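Local coordinates for N-Acetyltransferase, PseH (PDB 4XPL), which acetylates the 4-amino group of a UDP-linked altrose sugar with acetyl coenzyme A, the third step toward the pseudaminic acid that decorates flagellin, at residues 140-145 with 150-155. The protein carries 8 engineered substitutions. Numbering follows the deposited sequence.
Sequences TIYDED and YVYLKQ. Engineered in segment 150-155: Tyr150 (natural residue His), Val151 (natural residue Ile), Tyr152 (natural residue Cys).
The ring of Tyr142 fills the hollow between Tyr150 and Tyr152 on the neighbouring strand. Its chi1 of 74° sets CG between its own backbone N and carbonyl carbon and carries the ring across the backbone of 150-152. There CB of Tyr150 sits over one face, 4.0 Å from the centroid of the Tyr142 ring, as a CH-pi contact, while the Val151 carbonyl meets the ring edge. Tyr152, an engineered residue like Tyr150 and Val151, closes the other end of the hollow: its CD1 is 3.7 Å from Tyr142 CD1, with the two ring planes 78° apart. The Tyr152 ring also leans obliquely against Thr140 OG1, which shares a water molecule with the Tyr152 carbonyl.

Strands 140-144 and 148-154 form the closing antiparallel hairpin of the GNAT fold, with 140-144 the outermost strand of the sheet within the chain and 148-154 hydrogen-bonded on its other side to strand 118-124. A classic beta bulge interrupts the pairing, because Tyr142 and Asp143 both face Tyr150: Tyr142 N donates a hydrogen bond to Tyr150 O at 2.9 Å, and Tyr150 N donates one to Asp143 O at 2.8 Å from above the carbonyl plane. The shift brings CB of Asp143 against CD1 of Tyr150. On the face opposite these two side chains, Ile141 CG1 lies against Val151 CG1, 3.8 Å away.

Beyond the bulge, the Tyr150 ring extends beside the outer strand with its edge toward Asp143 O and Asp145. Tyr150 OH donates a short 2.5 Å hydrogen bond to Asp145 OD2, reached from above a carboxylate turned 86° from the ring plane. The second carboxylate oxygen, OD1, accepts hydrogen bonds from the backbone N atoms of Asp147 and Phe148, which helps hold the carboxylate in place at the hairpin turn.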
loop_
_atom_site.group_PDB
_atom_site.type_symbol
_atom_site.label_atom_id
_atom_site.label_comp_id
_atom_site.label_asym_id
_atom_site.label_seq_id
_atom_site.Cartn_x
_atom_site.Cartn_y
_atom_site.Cartn_z
ATOM N N THR A 140 0.911 -14.641 -9.074
ATOM C CA THR A 140 0.931 -15.144 -10.422
ATOM C C THR A 140 0.251 -14.110 -11.341
ATOM O O THR A 140 -0.740 -13.484 -10.975
ATOM C CB THR A 140 0.372 -16.594 -10.488
ATOM O OG1 THR A 140 -0.958 -16.648 -9.998
ATOM C CG2 THR A 140 1.197 -17.548 -9.613
ATOM N N ILE A 141 0.849 -13.890 -12.517
ATOM C CA ILE A 141 0.299 -12.990 -13.521
ATOM C C ILE A 141 -0.898 -13.680 -14.169
ATOM O O ILE A 141 -0.740 -14.708 -14.822
ATOM C CB ILE A 141 1.328 -12.644 -14.613
ATOM C CG1 ILE A 141 2.530 -11.896 -14.049
ATOM C CG2 ILE A 141 0.676 -11.796 -15.744
ATOM C CD1 ILE A 141 3.687 -11.857 -15.085
ATOM N N TYR A 142 -2.084 -13.089 -14.025
ATOM C CA TYR A 142 -3.311 -13.660 -14.634
ATOM C C TYR A 142 -3.913 -12.857 -15.817
ATOM O O TYR A 142 -4.875 -13.315 -16.466
ATOM C CB TYR A 142 -4.389 -13.846 -13.566
ATOM C CG TYR A 142 -5.055 -12.574 -13.096
ATOM C CD1 TYR A 142 -4.461 -11.787 -12.125
ATOM C CD2 TYR A 142 -6.282 -12.146 -13.642
ATOM C CE1 TYR A 142 -5.060 -10.624 -11.677
ATOM C CE2 TYR A 142 -6.892 -10.957 -13.190
ATOM C CZ TYR A 142 -6.279 -10.234 -12.190
ATOM O OH TYR A 142 -6.811 -9.079 -11.731
ATOM N N ASP A 143 -3.373 -11.665 -16.075
ATOM C CA ASP A 143 -3.817 -10.832 -17.194
ATOM C C ASP A 143 -2.771 -9.766 -17.455
ATOM O O ASP A 143 -1.879 -9.544 -16.652
ATOM C CB ASP A 143 -5.162 -10.158 -16.896
ATOM C CG ASP A 143 -6.073 -10.059 -18.109
ATOM O OD1 ASP A 143 -5.605 -10.012 -19.292
ATOM O OD2 ASP A 143 -7.295 -10.027 -17.853
ATOM N N GLU A 144 -2.933 -9.115 -18.590
ATOM C CA GLU A 144 -1.984 -8.166 -19.131
ATOM C C GLU A 144 -2.728 -7.351 -20.171
ATOM O O GLU A 144 -3.458 -7.922 -20.974
ATOM C CB GLU A 144 -0.847 -8.925 -19.809
ATOM C CG GLU A 144 0.005 -8.092 -20.771
ATOM C CD GLU A 144 1.139 -8.890 -21.429
ATOM O OE1 GLU A 144 1.164 -10.132 -21.275
ATOM O OE2 GLU A 144 1.997 -8.262 -22.092
ATOM N N ASP A 145 -2.555 -6.035 -20.147
ATOM C CA ASP A 145 -3.011 -5.191 -21.250
ATOM C C ASP A 145 -1.830 -4.348 -21.758
ATOM O O ASP A 145 -0.675 -4.728 -21.536
ATOM C CB ASP A 145 -4.237 -4.367 -20.840
ATOM C CG ASP A 145 -3.975 -3.446 -19.676
ATOM O OD1 ASP A 145 -2.807 -3.031 -19.443
ATOM O OD2 ASP A 145 -4.965 -3.136 -18.986
ATOM N N TYR A 150 -1.301 -7.867 -14.438
ATOM C CA TYR A 150 -2.261 -8.016 -13.340
ATOM C C TYR A 150 -1.881 -9.293 -12.596
ATOM O O TYR A 150 -1.728 -10.348 -13.234
ATOM C CB TYR A 150 -3.700 -8.135 -13.909
ATOM C CG TYR A 150 -4.181 -6.891 -14.605
ATOM C CD1 TYR A 150 -3.874 -6.660 -15.938
ATOM C CD2 TYR A 150 -4.956 -5.940 -13.929
ATOM C CE1 TYR A 150 -4.296 -5.500 -16.589
ATOM C CE2 TYR A 150 -5.387 -4.781 -14.563
ATOM C CZ TYR A 150 -5.039 -4.562 -15.894
ATOM O OH TYR A 150 -5.463 -3.416 -16.527
ATOM N N VAL A 151 -1.699 -9.206 -11.264
ATOM C CA VAL A 151 -1.282 -10.363 -10.475
ATOM C C VAL A 151 -2.251 -10.670 -9.353
ATOM O O VAL A 151 -3.029 -9.794 -8.897
ATOM C CB VAL A 151 0.171 -10.193 -9.871
ATOM C CG1 VAL A 151 1.173 -10.035 -10.971
ATOM C CG2 VAL A 151 0.239 -9.026 -8.913
ATOM N N TYR A 152 -2.253 -11.929 -8.930
ATOM C CA TYR A 152 -3.080 -12.331 -7.822
ATOM C C TYR A 152 -2.392 -13.370 -6.940
ATOM O O TYR A 152 -1.506 -14.095 -7.380
ATOM C CB TYR A 152 -4.432 -12.900 -8.291
ATOM C CG TYR A 152 -4.369 -14.352 -8.703
ATOM C CD1 TYR A 152 -3.942 -14.724 -9.976
ATOM C CD2 TYR A 152 -4.703 -15.371 -7.811
ATOM C CE1 TYR A 152 -3.864 -16.065 -10.348
ATOM C CE2 TYR A 152 -4.627 -16.710 -8.186
ATOM C CZ TYR A 152 -4.191 -17.045 -9.442
ATOM O OH TYR A 152 -4.124 -18.369 -9.815
ATOM N N LEU A 153 -2.861 -13.418 -5.697
ATOM C CA LEU A 153 -2.510 -14.428 -4.715
ATOM C C LEU A 153 -3.787 -14.822 -3.969
ATOM O O LEU A 153 -4.500 -13.935 -3.466
ATOM C CB LEU A 153 -1.502 -13.848 -3.719
ATOM C CG LEU A 153 -0.988 -14.794 -2.632
ATOM C CD1 LEU A 153 -0.129 -15.915 -3.238
ATOM C CD2 LEU A 153 -0.225 -14.038 -1.548
ATOM N N LYS A 154 -4.078 -16.125 -3.922
ATOM C CA LYS A 154 -5.246 -16.662 -3.200
ATOM C C LYS A 154 -4.814 -17.427 -1.967
ATOM O O LYS A 154 -3.836 -18.166 -2.005
ATOM C CB LYS A 154 -6.071 -17.632 -4.057
ATOM C CG LYS A 154 -6.928 -16.987 -5.065
ATOM C CD LYS A 154 -8.172 -17.819 -5.366
ATOM C CE LYS A 154 -8.798 -17.403 -6.700
ATOM N NZ LYS A 154 -8.944 -15.916 -6.824
ATOM N N GLN A 155 -5.568 -17.259 -0.884
ATOM C CA GLN A 155 -5.278 -17.915 0.384
ATOM C C GLN A 155 -5.587 -19.404 0.304
ATOM O O GLN A 155 -4.864 -20.228 0.879
ATOM C CB GLN A 155 -6.127 -17.280 1.487
ATOM C CG GLN A 155 -5.851 -17.806 2.884
ATOM C CD GLN A 155 -6.446 -16.918 3.971
ATOM O OE1 GLN A 155 -7.438 -16.205 3.756
ATOM N NE2 GLN A 155 -5.846 -16.960 5.144
HETATM O O HOH W 1 -0.756 -16.883 -7.026
#